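Local coordinates for protein induced by osmotic stress (Scheffersomyces stipitis, PDB 5YW4) that binds NADP and probably reduces carbonyl substrates such as haloketones to alcohols, as a member of the dihydroflavonol-4-reductase subfamily, at residues A20-K25 with A244-F249; V84-E89 with H158-Y163; T189-Y194 with G256-L261. All blocks are in the same frame, centred on the assembly; numbering follows the deposited sequence.

All three contacts belong to one Rossmann-type domain built on a seven-stranded parallel sheet. Along the chain, contact 2 is nested inside the loop closed by contact 1. Contact 3 comes after contact 2, and its segments alternate with those of contact 1. Contact 1 joins helices 13-24 and 238-250. Contact 3 pairs strands 186-192 and 258-261, and helix 238-250 packs on that pair. The centres of contacts 1 and 3 are about 15 Å apart. Contact 2 lies across the chain's centre, about 29 Å from contact 1 between centres. Contacts 2 and 3 place loop 84-89, helix 159-181 and the end of strand 186-192 around NADP, while contact 1 lies away from it.

Contact 1 of 3, residues A20-K25 with A244-F249; sequences ALVLSK and AHLAAF
Leu21 leads the first segment toward Leu246. Its CG stands anti to the backbone N (chi1 175°), which carries the two methyls out from the helix. CD2 then lies 4.0 Å from Leu246 CD2 and almost as near to Leu246 CB. The two side chains cross at a slant.

Val22 comes next and is buried. Its CA is the nearest to that of Leu246 across the two segments, 7.3 Å from CA of Val22 to CA of Leu246. Its CG1 meets one branch of Leu246, 4.0 Å from CD1, and the two side chains slide past each other in opposite directions. The same methyl comes up to the edge of the Phe249 ring, near the ring plane, 4.4 Å from Phe249 CZ. One face of that ring has Leu246 O above it, offset toward the rim. Leu246 carries most of the contact, CD1 toward Val22 and CD2 toward Leu21 and Lys25.

The helices are 13-24 and 238-250 of the Rossmann-type domain. Both lie against its parallel sheet: Val22 touches Val29 of strand 28-33, and Phe249 touches Val121 of strand 119-123. The axes of the two short helical segments come within 10.7 Å, at 54°, and the helices meet through side chains alone, not backbone.

Ser24 turns back on its own helix, its OG donating to Leu21 O at 2.7 Å. Lys25 closes the segment on the exposed side. Its chain bends at chi2 (-67°), and the aliphatic CG lies 4.0 Å from Leu246 CD2, the methyl that Leu21 also touches.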
loop_
_atom_site.group_PDB
_atom_site.type_symbol
_atom_site.label_atom_id
_atom_site.label_comp_id
_atom_site.label_asym_id
_atom_site.label_seq_id
_atom_site.Cartn_x
_atom_site.Cartn_y
_atom_site.Cartn_z
ATOM N N ALA A 20 -0.736 0.987 13.542
ATOM C CA ALA A 20 -0.244 1.909 14.557
ATOM C C ALA A 20 -1.097 3.169 14.600
ATOM O O ALA A 20 -1.333 3.728 15.673
ATOM C CB ALA A 20 1.234 2.250 14.318
ATOM N N LEU A 21 -1.576 3.619 13.443
ATOM C CA LEU A 21 -2.469 4.776 13.423
ATOM C C LEU A 21 -3.841 4.479 14.040
ATOM O O LEU A 21 -4.344 5.274 14.831
ATOM C CB LEU A 21 -2.659 5.314 12.005
ATOM C CG LEU A 21 -3.678 6.453 11.884
ATOM C CD1 LEU A 21 -3.260 7.668 12.706
ATOM C CD2 LEU A 21 -3.917 6.842 10.425
ATOM N N VAL A 22 -4.464 3.357 13.678
ATOM C CA VAL A 22 -5.809 3.104 14.197
ATOM C C VAL A 22 -5.777 2.822 15.699
ATOM O O VAL A 22 -6.648 3.278 16.438
ATOM C CB VAL A 22 -6.570 1.984 13.437
ATOM C CG1 VAL A 22 -6.619 2.286 11.927
ATOM C CG2 VAL A 22 -5.938 0.633 13.702
ATOM N N LEU A 23 -4.776 2.078 16.152
ATOM C CA LEU A 23 -4.608 1.849 17.585
ATOM C C LEU A 23 -4.481 3.167 18.347
ATOM O O LEU A 23 -4.892 3.275 19.500
ATOM C CB LEU A 23 -3.383 0.982 17.852
ATOM C CG LEU A 23 -3.512 -0.498 17.514
ATOM C CD1 LEU A 23 -2.215 -1.214 17.847
ATOM C CD2 LEU A 23 -4.649 -1.086 18.311
ATOM N N SER A 24 -3.914 4.174 17.700
ATOM C CA SER A 24 -3.677 5.451 18.367
ATOM C C SER A 24 -4.963 6.261 18.451
ATOM O O SER A 24 -5.099 7.151 19.295
ATOM C CB SER A 24 -2.585 6.252 17.647
ATOM O OG SER A 24 -3.109 6.965 16.539
ATOM N N LYS A 25 -5.909 5.939 17.577
ATOM C CA LYS A 25 -7.204 6.607 17.577
ATOM C C LYS A 25 -8.200 5.953 18.548
ATOM O O LYS A 25 -9.333 6.413 18.688
ATOM C CB LYS A 25 -7.778 6.655 16.163
ATOM C CG LYS A 25 -6.971 7.513 15.193
ATOM C CD LYS A 25 -7.049 8.987 15.587
ATOM C CE LYS A 25 -6.082 9.833 14.771
ATOM N NZ LYS A 25 -6.211 11.292 15.048
ATOM N N ALA A 244 -5.254 8.060 4.850
ATOM C CA ALA A 244 -6.248 7.886 3.792
ATOM C C ALA A 244 -7.120 6.661 4.038
ATOM O O ALA A 244 -8.318 6.683 3.756
ATOM C CB ALA A 244 -5.563 7.782 2.429
ATOM N N HIS A 245 -6.510 5.587 4.529
ATOM C CA HIS A 245 -7.250 4.373 4.859
ATOM C C HIS A 245 -8.246 4.661 5.983
ATOM O O HIS A 245 -9.391 4.177 5.976
ATOM C CB HIS A 245 -6.289 3.247 5.271
ATOM C CG HIS A 245 -5.798 2.432 4.124
ATOM N ND1 HIS A 245 -4.875 2.906 3.215
ATOM C CD2 HIS A 245 -6.117 1.180 3.717
ATOM C CE1 HIS A 245 -4.645 1.979 2.301
ATOM N NE2 HIS A 245 -5.387 0.921 2.581
ATOM N N LEU A 246 -7.798 5.457 6.950
ATOM C CA LEU A 246 -8.640 5.862 8.072
ATOM C C LEU A 246 -9.801 6.711 7.556
ATOM O O LEU A 246 -10.946 6.552 7.972
ATOM C CB LEU A 246 -7.824 6.667 9.098
ATOM C CG LEU A 246 -8.489 6.953 10.445
ATOM C CD1 LEU A 246 -8.703 5.655 11.235
ATOM C CD2 LEU A 246 -7.699 7.972 11.288
ATOM N N ALA A 247 -9.506 7.628 6.648
ATOM C CA ALA A 247 -10.560 8.479 6.132
ATOM C C ALA A 247 -11.471 7.629 5.234
ATOM O O ALA A 247 -12.654 7.917 5.060
ATOM C CB ALA A 247 -9.975 9.636 5.374
ATOM N N ALA A 248 -10.915 6.560 4.689
ATOM C CA ALA A 248 -11.661 5.749 3.735
ATOM C C ALA A 248 -12.783 4.990 4.429
ATOM O O ALA A 248 -13.740 4.585 3.778
ATOM C CB ALA A 248 -10.755 4.798 3.014
ATOM N N PHE A 249 -12.665 4.794 5.742
ATOM C CA PHE A 249 -13.762 4.166 6.485
ATOM C C PHE A 249 -14.488 5.053 7.497
ATOM O O PHE A 249 -15.586 4.713 7.938
ATOM C CB PHE A 249 -13.353 2.820 7.103
ATOM C CG PHE A 249 -12.444 2.916 8.308
ATOM C CD1 PHE A 249 -12.972 3.002 9.594
ATOM C CD2 PHE A 249 -11.069 2.834 8.164
ATOM C CE1 PHE A 249 -12.145 3.040 10.692
ATOM C CE2 PHE A 249 -10.233 2.869 9.264
ATOM C CZ PHE A 249 -10.767 2.970 10.527
#

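Contact 2 of 3, residues V84-E89 with H158-Y163; sequences VTFEVE and HGVLAY. With NAP (NADP nicotinamide-adenine-dinucleotide phosphate), chain B.
Phe86 and Tyr163 form an offset edge-to-face pair. The edge of Phe86 points at the face of Tyr163, with ring planes at 81° and centroids 5.7 Å apart. The leading atom is Phe86 CE1, 3.7 Å from Tyr163 CD2. Val84 lies alongside the same tyrosine, pointing the same way, and its CG1 is 3.9 Å from Tyr163 CE1. Its other methyl, CG2, turns to the cofactor, close to the bridging oxygen O3 of NADP.

Tyr163 reaches the cofactor through its hydroxyl. The ribose O2D of NADP donates a weak hydrogen bond of 3.2 Å to Tyr163 OH. CG of Tyr163 is anti to the backbone N (chi1 179°), and this carries the ring out from helix 159-181, past Phe86 and Val84, to the ribose. With an alanine here, O2D of NADP would probably lose this partner, and a gap is likely to open beside the Phe86 edge and Val84 CG1.

Further out, Val160 packs on Phe86 from the first turn of the helix, CG2 3.9 Å from Phe86 CG. The backbones come close at Gly159, whose CA makes a CA-H...O contact of 3.1 Å with Phe86 O. Within the loop, Thr85 OG1 accepts from Glu87 N at 3.2 Å, an ST turn.

Lys167, one turn further along helix 159-181, also bonds to NADP. Tyr163 and Lys167 are spaced as in the YxxxK motif of the extended short-chain dehydrogenases, here beside the cofactor ribose.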
loop_
_atom_site.group_PDB
_atom_site.type_symbol
_atom_site.label_atom_id
_atom_site.label_comp_id
_atom_site.label_asym_id
_atom_site.label_seq_id
_atom_site.Cartn_x
_atom_site.Cartn_y
_atom_site.Cartn_z
ATOM N N VAL A 84 3.352 -8.492 -3.353
ATOM C CA VAL A 84 3.954 -7.265 -3.867
ATOM C C VAL A 84 5.379 -7.588 -4.260
ATOM O O VAL A 84 6.327 -7.267 -3.547
ATOM C CB VAL A 84 3.929 -6.108 -2.841
ATOM C CG1 VAL A 84 4.114 -4.768 -3.552
ATOM C CG2 VAL A 84 2.613 -6.117 -2.048
ATOM N N THR A 85 5.506 -8.250 -5.401
ATOM C CA THR A 85 6.787 -8.715 -5.899
ATOM C C THR A 85 6.674 -8.824 -7.410
ATOM O O THR A 85 5.578 -9.035 -7.943
ATOM C CB THR A 85 7.123 -10.105 -5.343
ATOM O OG1 THR A 85 8.370 -10.552 -5.892
ATOM C CG2 THR A 85 6.029 -11.094 -5.717
ATOM N N PHE A 86 7.798 -8.679 -8.101
ATOM C CA PHE A 86 7.796 -8.762 -9.551
ATOM C C PHE A 86 8.515 -10.019 -10.006
ATOM O O PHE A 86 8.650 -10.255 -11.199
ATOM C CB PHE A 86 8.500 -7.545 -10.156
ATOM C CG PHE A 86 7.885 -6.222 -9.779
ATOM C CD1 PHE A 86 6.527 -5.997 -9.946
ATOM C CD2 PHE A 86 8.675 -5.199 -9.268
ATOM C CE1 PHE A 86 5.963 -4.774 -9.604
ATOM C CE2 PHE A 86 8.119 -3.972 -8.924
ATOM C CZ PHE A 86 6.760 -3.760 -9.092
ATOM N N GLU A 87 8.977 -10.825 -9.054
ATOM C CA GLU A 87 9.899 -11.922 -9.361
ATOM C C GLU A 87 9.428 -13.285 -8.859
ATOM O O GLU A 87 9.600 -13.618 -7.684
ATOM C CB GLU A 87 11.279 -11.615 -8.772
ATOM C CG GLU A 87 11.898 -10.345 -9.316
ATOM C CD GLU A 87 13.210 -10.002 -8.640
ATOM O OE1 GLU A 87 13.376 -10.338 -7.443
ATOM O OE2 GLU A 87 14.077 -9.394 -9.305
ATOM N N VAL A 88 8.863 -14.085 -9.760
ATOM C CA VAL A 88 8.303 -15.375 -9.380
ATOM C C VAL A 88 8.455 -16.410 -10.483
ATOM O O VAL A 88 8.844 -16.078 -11.603
ATOM C CB VAL A 88 6.810 -15.245 -9.052
ATOM C CG1 VAL A 88 6.612 -14.318 -7.851
ATOM C CG2 VAL A 88 6.037 -14.745 -10.276
ATOM N N GLU A 89 8.143 -17.664 -10.170
ATOM C CA GLU A 89 8.147 -18.709 -11.192
ATOM C C GLU A 89 6.844 -18.716 -11.984
ATOM O O GLU A 89 6.857 -18.777 -13.215
ATOM C CB GLU A 89 8.386 -20.094 -10.589
ATOM C CG GLU A 89 8.444 -21.197 -11.651
ATOM C CD GLU A 89 8.479 -22.607 -11.070
ATOM O OE1 GLU A 89 9.555 -23.246 -11.109
ATOM O OE2 GLU A 89 7.424 -23.083 -10.596
ATOM N N HIS A 158 4.802 -11.703 -17.805
ATOM C CA HIS A 158 5.889 -11.611 -16.835
ATOM C C HIS A 158 5.540 -10.868 -15.545
ATOM O O HIS A 158 4.458 -10.292 -15.419
ATOM C CB HIS A 158 7.147 -11.041 -17.480
ATOM C CG HIS A 158 7.022 -9.615 -17.893
ATOM N ND1 HIS A 158 7.244 -8.569 -17.021
ATOM C CD2 HIS A 158 6.728 -9.054 -19.091
ATOM C CE1 HIS A 158 7.081 -7.424 -17.660
ATOM N NE2 HIS A 158 6.775 -7.690 -18.920
ATOM N N GLY A 159 6.480 -10.886 -14.607
ATOM C CA GLY A 159 6.260 -10.484 -13.228
ATOM C C GLY A 159 5.704 -9.100 -12.956
ATOM O O GLY A 159 4.827 -8.930 -12.100
ATOM N N VAL A 160 6.209 -8.103 -13.669
ATOM C CA VAL A 160 5.742 -6.742 -13.460
ATOM C C VAL A 160 4.307 -6.575 -13.948
ATOM O O VAL A 160 3.487 -5.940 -13.280
ATOM C CB VAL A 160 6.658 -5.711 -14.155
ATOM C CG1 VAL A 160 6.116 -4.300 -13.970
ATOM C CG2 VAL A 160 8.076 -5.822 -13.615
ATOM N N LEU A 161 4.013 -7.140 -15.117
ATOM C CA LEU A 161 2.682 -7.035 -15.696
ATOM C C LEU A 161 1.703 -7.865 -14.893
ATOM O O LEU A 161 0.531 -7.563 -14.871
ATOM C CB LEU A 161 2.661 -7.482 -17.168
ATOM C CG LEU A 161 3.352 -6.555 -18.177
ATOM C CD1 LEU A 161 3.119 -7.005 -19.633
ATOM C CD2 LEU A 161 2.902 -5.098 -17.970
ATOM N N ALA A 162 2.182 -8.927 -14.265
ATOM C CA ALA A 162 1.328 -9.712 -13.391
ATOM C C ALA A 162 0.864 -8.857 -12.213
ATOM O O ALA A 162 -0.328 -8.790 -11.941
ATOM C CB ALA A 162 2.043 -10.964 -12.917
ATOM N N TYR A 163 1.802 -8.163 -11.547
ATOM C CA TYR A 163 1.448 -7.245 -10.448
ATOM C C TYR A 163 0.481 -6.137 -10.883
ATOM O O TYR A 163 -0.443 -5.784 -10.151
ATOM C CB TYR A 163 2.677 -6.626 -9.768
ATOM C CG TYR A 163 2.294 -5.650 -8.653
ATOM C CD1 TYR A 163 1.832 -6.120 -7.430
ATOM C CD2 TYR A 163 2.340 -4.273 -8.848
ATOM C CE1 TYR A 163 1.453 -5.253 -6.421
ATOM C CE2 TYR A 163 1.967 -3.389 -7.837
ATOM C CZ TYR A 163 1.525 -3.892 -6.627
ATOM O OH TYR A 163 1.153 -3.063 -5.611
HETATM P PA NAP B . 4.388 -5.681 1.568
HETATM O O1A NAP B . 5.200 -4.929 2.596
HETATM O O2A NAP B . 5.048 -6.732 0.707
HETATM O O5B NAP B . 3.133 -6.358 2.315
HETATM C C5B NAP B . 2.565 -7.570 1.823
HETATM C C4B NAP B . 1.953 -8.357 2.975
HETATM O O4B NAP B . 0.886 -9.181 2.494
HETATM C C3B NAP B . 2.978 -9.263 3.641
HETATM O O3B NAP B . 3.153 -8.904 5.016
HETATM C C2B NAP B . 2.440 -10.675 3.519
HETATM O O2B NAP B . 2.258 -11.258 4.805
HETATM C C1B NAP B . 1.113 -10.564 2.783
HETATM N N9A NAP B . 1.161 -11.347 1.523
HETATM C C8A NAP B . 1.867 -11.020 0.422
HETATM N N7A NAP B . 1.692 -11.949 -0.552
HETATM C C5A NAP B . 0.860 -12.893 -0.075
HETATM C C6A NAP B . 0.262 -14.150 -0.584
HETATM N N6A NAP B . 0.527 -14.596 -1.836
HETATM N N1A NAP B . -0.558 -14.835 0.243
HETATM C C2A NAP B . -0.837 -14.410 1.491
HETATM N N3A NAP B . -0.325 -13.279 2.010
HETATM C C4A NAP B . 0.513 -12.491 1.294
HETATM O O3 NAP B . 3.682 -4.607 0.599
HETATM P PN NAP B . 3.383 -3.111 1.116
HETATM O O1N NAP B . 4.483 -2.208 0.608
HETATM O O2N NAP B . 3.083 -3.174 2.594
HETATM O O5D NAP B . 2.024 -2.735 0.340
HETATM C C5D NAP B . 0.756 -2.955 0.955
HETATM C C4D NAP B . -0.304 -3.191 -0.115
HETATM O O4D NAP B . -0.628 -1.959 -0.766
HETATM C C3D NAP B . 0.176 -4.167 -1.179
HETATM O O3D NAP B . -0.614 -5.361 -1.164
HETATM C C2D NAP B . 0.038 -3.450 -2.507
HETATM O O2D NAP B . -0.848 -4.161 -3.377
HETATM C C1D NAP B . -0.513 -2.067 -2.189
HETATM N N1N NAP B . 0.384 -1.031 -2.703
HETATM C C2N NAP B . 1.689 -1.074 -2.398
HETATM C C3N NAP B . 2.559 -0.101 -2.875
HETATM C C7N NAP B . 4.018 -0.157 -2.530
HETATM O O7N NAP B . 4.848 -0.048 -3.418
HETATM N N7N NAP B . 4.371 -0.326 -1.256
HETATM C C4N NAP B . 2.068 0.922 -3.672
HETATM C C5N NAP B . 0.715 0.945 -3.972
HETATM C C6N NAP B . -0.114 -0.053 -3.471
HETATM P P2B NAP B . 3.423 -12.148 5.473
HETATM O O1X NAP B . 2.687 -13.048 6.436
HETATM O O2X NAP B . 4.047 -12.868 4.301
HETATM O O3X NAP B . 4.324 -11.131 6.132
#

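Contact 3 of 3, residues T189-Y194 with G256-L261; sequences TVNPVY and GERLLL. With NAP (NADP nicotinamide-adenine-dinucleotide phosphate), chain B.
Val190 packs against Leu259 and Leu261 at the apolar centre of this strand pair. Val190 CG2 lies 4.0 Å from Leu259 CD1, while CG1 lies 3.9 Å from Leu261 CG. The chi1 of -179° points CG1 toward Leu261 and leaves CG2 facing Leu259. Pro192 continues this face, its CB 4.1 Å from Leu261 CB. Helix 238-250 covers the face, with Ala248 on Leu259 and Ala244 on Leu261.

Strand 258-261, outermost in this chain's sheet, pairs in parallel with strand 186-192. Five backbone hydrogen bonds join the segments, from Thr189 N to Glu257 O at one end to Val193 N to Leu261 O at the other. The bond from Leu261 N to Asn191 O is 2.8 Å and straight at 179°.

Thr189, Asn191 and Arg258 make the polar side, on the opposite face from Val190 and Leu259. Thr189 and Arg258 run side by side, OG1 of Thr189 3.2 Å from CG of Arg258. The amide of Asn191 stands almost square to the guanidinium of Arg258, at 87°. Glu171 ties the three together, by a salt bridge to Arg258 and hydrogen bonds to Thr189 and Asn191. Arg258 NH1 also bonds to Ser146 O.

Beyond the strand end, Val193 O lies 3.2 Å from C4N of the nicotinamide, and Pro192 CG lies 3.3 Å from C5N. This is the C-terminal edge of a Rossmann-type parallel sheet, where the cofactor binds.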
loop_
_atom_site.group_PDB
_atom_site.type_symbol
_atom_site.label_atom_id
_atom_site.label_comp_id
_atom_site.label_asym_id
_atom_site.label_seq_id
_atom_site.Cartn_x
_atom_site.Cartn_y
_atom_site.Cartn_z
ATOM N N THR A 189 -11.815 2.191 -2.056
ATOM C CA THR A 189 -10.481 1.695 -2.374
ATOM C C THR A 189 -9.458 2.793 -2.173
ATOM O O THR A 189 -9.760 3.976 -2.356
ATOM C CB THR A 189 -10.369 1.181 -3.842
ATOM O OG1 THR A 189 -10.354 2.290 -4.752
ATOM C CG2 THR A 189 -11.530 0.245 -4.186
ATOM N N VAL A 190 -8.252 2.413 -1.771
ATOM C CA VAL A 190 -7.155 3.376 -1.742
ATOM C C VAL A 190 -6.152 2.963 -2.827
ATOM O O VAL A 190 -5.742 1.800 -2.902
ATOM C CB VAL A 190 -6.472 3.461 -0.374
ATOM C CG1 VAL A 190 -5.354 4.508 -0.405
ATOM C CG2 VAL A 190 -7.488 3.782 0.746
ATOM N N ASN A 191 -5.783 3.911 -3.678
ATOM C CA ASN A 191 -4.897 3.623 -4.816
ATOM C C ASN A 191 -3.610 4.466 -4.712
ATOM O O ASN A 191 -3.579 5.631 -5.124
ATOM C CB ASN A 191 -5.630 3.909 -6.131
ATOM C CG ASN A 191 -6.932 3.105 -6.268
ATOM O OD1 ASN A 191 -7.869 3.271 -5.486
ATOM N ND2 ASN A 191 -6.976 2.228 -7.253
ATOM N N PRO A 192 -2.553 3.895 -4.130
ATOM C CA PRO A 192 -1.351 4.718 -3.987
ATOM C C PRO A 192 -0.307 4.465 -5.071
ATOM O O PRO A 192 -0.318 3.457 -5.779
ATOM C CB PRO A 192 -0.805 4.299 -2.619
ATOM C CG PRO A 192 -1.407 2.915 -2.348
ATOM C CD PRO A 192 -2.388 2.591 -3.476
ATOM N N VAL A 193 0.594 5.427 -5.187
ATOM C CA VAL A 193 1.788 5.294 -6.003
ATOM C C VAL A 193 2.901 4.664 -5.131
ATOM O O VAL A 193 2.606 4.050 -4.094
ATOM C CB VAL A 193 2.153 6.667 -6.602
ATOM C CG1 VAL A 193 0.971 7.183 -7.429
ATOM C CG2 VAL A 193 2.462 7.682 -5.507
ATOM N N TYR A 194 4.155 4.769 -5.552
ATOM C CA TYR A 194 5.283 4.343 -4.706
ATOM C C TYR A 194 5.175 4.854 -3.260
ATOM O O TYR A 194 5.032 6.062 -3.029
ATOM C CB TYR A 194 6.611 4.824 -5.299
ATOM C CG TYR A 194 7.050 4.049 -6.504
ATOM C CD1 TYR A 194 7.005 2.665 -6.514
ATOM C CD2 TYR A 194 7.496 4.697 -7.641
ATOM C CE1 TYR A 194 7.402 1.947 -7.625
ATOM C CE2 TYR A 194 7.893 3.988 -8.758
ATOM C CZ TYR A 194 7.847 2.617 -8.741
ATOM O OH TYR A 194 8.241 1.914 -9.850
ATOM N N GLY A 256 -18.031 4.384 -1.518
ATOM C CA GLY A 256 -18.120 4.119 -2.944
ATOM C C GLY A 256 -17.076 4.850 -3.771
ATOM O O GLY A 256 -17.203 4.950 -4.981
ATOM N N GLU A 257 -16.027 5.345 -3.116
ATOM C CA GLU A 257 -14.982 6.092 -3.808
ATOM C C GLU A 257 -13.675 5.331 -3.967
ATOM O O GLU A 257 -13.265 4.553 -3.090
ATOM C CB GLU A 257 -14.676 7.406 -3.076
ATOM C CG GLU A 257 -15.886 8.222 -2.697
ATOM C CD GLU A 257 -16.321 9.189 -3.789
ATOM O OE1 GLU A 257 -15.745 9.145 -4.903
ATOM O OE2 GLU A 257 -17.240 10.002 -3.526
ATOM N N ARG A 258 -13.035 5.588 -5.111
ATOM C CA ARG A 258 -11.620 5.360 -5.311
ATOM C C ARG A 258 -10.825 6.617 -4.927
ATOM O O ARG A 258 -11.191 7.742 -5.290
ATOM C CB ARG A 258 -11.347 5.037 -6.775
ATOM C CG ARG A 258 -11.846 3.687 -7.253
ATOM C CD ARG A 258 -11.668 3.615 -8.744
ATOM N NE ARG A 258 -10.482 2.880 -9.161
ATOM C CZ ARG A 258 -9.843 3.097 -10.312
ATOM N NH1 ARG A 258 -10.246 4.057 -11.126
ATOM N NH2 ARG A 258 -8.805 2.354 -10.650
ATOM N N LEU A 259 -9.721 6.418 -4.218
ATOM C CA LEU A 259 -8.895 7.518 -3.724
ATOM C C LEU A 259 -7.481 7.418 -4.308
ATOM O O LEU A 259 -6.737 6.491 -3.994
ATOM C CB LEU A 259 -8.812 7.457 -2.194
ATOM C CG LEU A 259 -10.120 7.350 -1.412
ATOM C CD1 LEU A 259 -9.872 6.883 0.024
ATOM C CD2 LEU A 259 -10.878 8.666 -1.427
ATOM N N LEU A 260 -7.113 8.355 -5.170
ATOM C CA LEU A 260 -5.775 8.344 -5.772
ATOM C C LEU A 260 -4.791 9.035 -4.810
ATOM O O LEU A 260 -4.966 10.208 -4.504
ATOM C CB LEU A 260 -5.834 9.053 -7.129
ATOM C CG LEU A 260 -4.557 9.376 -7.904
ATOM C CD1 LEU A 260 -3.736 8.132 -8.198
ATOM C CD2 LEU A 260 -4.929 10.107 -9.180
ATOM N N LEU A 261 -3.805 8.292 -4.301
ATOM C CA LEU A 261 -2.853 8.810 -3.316
ATOM C C LEU A 261 -1.500 9.019 -3.991
ATOM O O LEU A 261 -0.707 8.082 -4.144
ATOM C CB LEU A 261 -2.724 7.875 -2.107
ATOM C CG LEU A 261 -3.680 8.015 -0.900
ATOM C CD1 LEU A 261 -3.168 9.095 0.084
ATOM C CD2 LEU A 261 -5.117 8.325 -1.313
HETATM P PA NAP B . 4.388 -5.681 1.568
HETATM O O1A NAP B . 5.200 -4.929 2.596
HETATM O O2A NAP B . 5.048 -6.732 0.707
HETATM O O5B NAP B . 3.133 -6.358 2.315
HETATM C C5B NAP B . 2.565 -7.570 1.823
HETATM C C4B NAP B . 1.953 -8.357 2.975
HETATM O O4B NAP B . 0.886 -9.181 2.494
HETATM C C3B NAP B . 2.978 -9.263 3.641
HETATM O O3B NAP B . 3.153 -8.904 5.016
HETATM C C2B NAP B . 2.440 -10.675 3.519
HETATM O O2B NAP B . 2.258 -11.258 4.805
HETATM C C1B NAP B . 1.113 -10.564 2.783
HETATM N N9A NAP B . 1.161 -11.347 1.523
HETATM C C8A NAP B . 1.867 -11.020 0.422
HETATM N N7A NAP B . 1.692 -11.949 -0.552
HETATM C C5A NAP B . 0.860 -12.893 -0.075
HETATM C C6A NAP B . 0.262 -14.150 -0.584
HETATM N N6A NAP B . 0.527 -14.596 -1.836
HETATM N N1A NAP B . -0.558 -14.835 0.243
HETATM C C2A NAP B . -0.837 -14.410 1.491
HETATM N N3A NAP B . -0.325 -13.279 2.010
HETATM C C4A NAP B . 0.513 -12.491 1.294
HETATM O O3 NAP B . 3.682 -4.607 0.599
HETATM P PN NAP B . 3.383 -3.111 1.116
HETATM O O1N NAP B . 4.483 -2.208 0.608
HETATM O O2N NAP B . 3.083 -3.174 2.594
HETATM O O5D NAP B . 2.024 -2.735 0.340
HETATM C C5D NAP B . 0.756 -2.955 0.955
HETATM C C4D NAP B . -0.304 -3.191 -0.115
HETATM O O4D NAP B . -0.628 -1.959 -0.766
HETATM C C3D NAP B . 0.176 -4.167 -1.179
HETATM O O3D NAP B . -0.614 -5.361 -1.164
HETATM C C2D NAP B . 0.038 -3.450 -2.507
HETATM O O2D NAP B . -0.848 -4.161 -3.377
HETATM C C1D NAP B . -0.513 -2.067 -2.189
HETATM N N1N NAP B . 0.384 -1.031 -2.703
HETATM C C2N NAP B . 1.689 -1.074 -2.398
HETATM C C3N NAP B . 2.559 -0.101 -2.875
HETATM C C7N NAP B . 4.018 -0.157 -2.530
HETATM O O7N NAP B . 4.848 -0.048 -3.418
HETATM N N7N NAP B . 4.371 -0.326 -1.256
HETATM C C4N NAP B . 2.068 0.922 -3.672
HETATM C C5N NAP B . 0.715 0.945 -3.972
HETATM C C6N NAP B . -0.114 -0.053 -3.471
HETATM P P2B NAP B . 3.423 -12.148 5.473
HETATM O O1X NAP B . 2.687 -13.048 6.436
HETATM O O2X NAP B . 4.047 -12.868 4.301
HETATM O O3X NAP B . 4.324 -11.131 6.132
#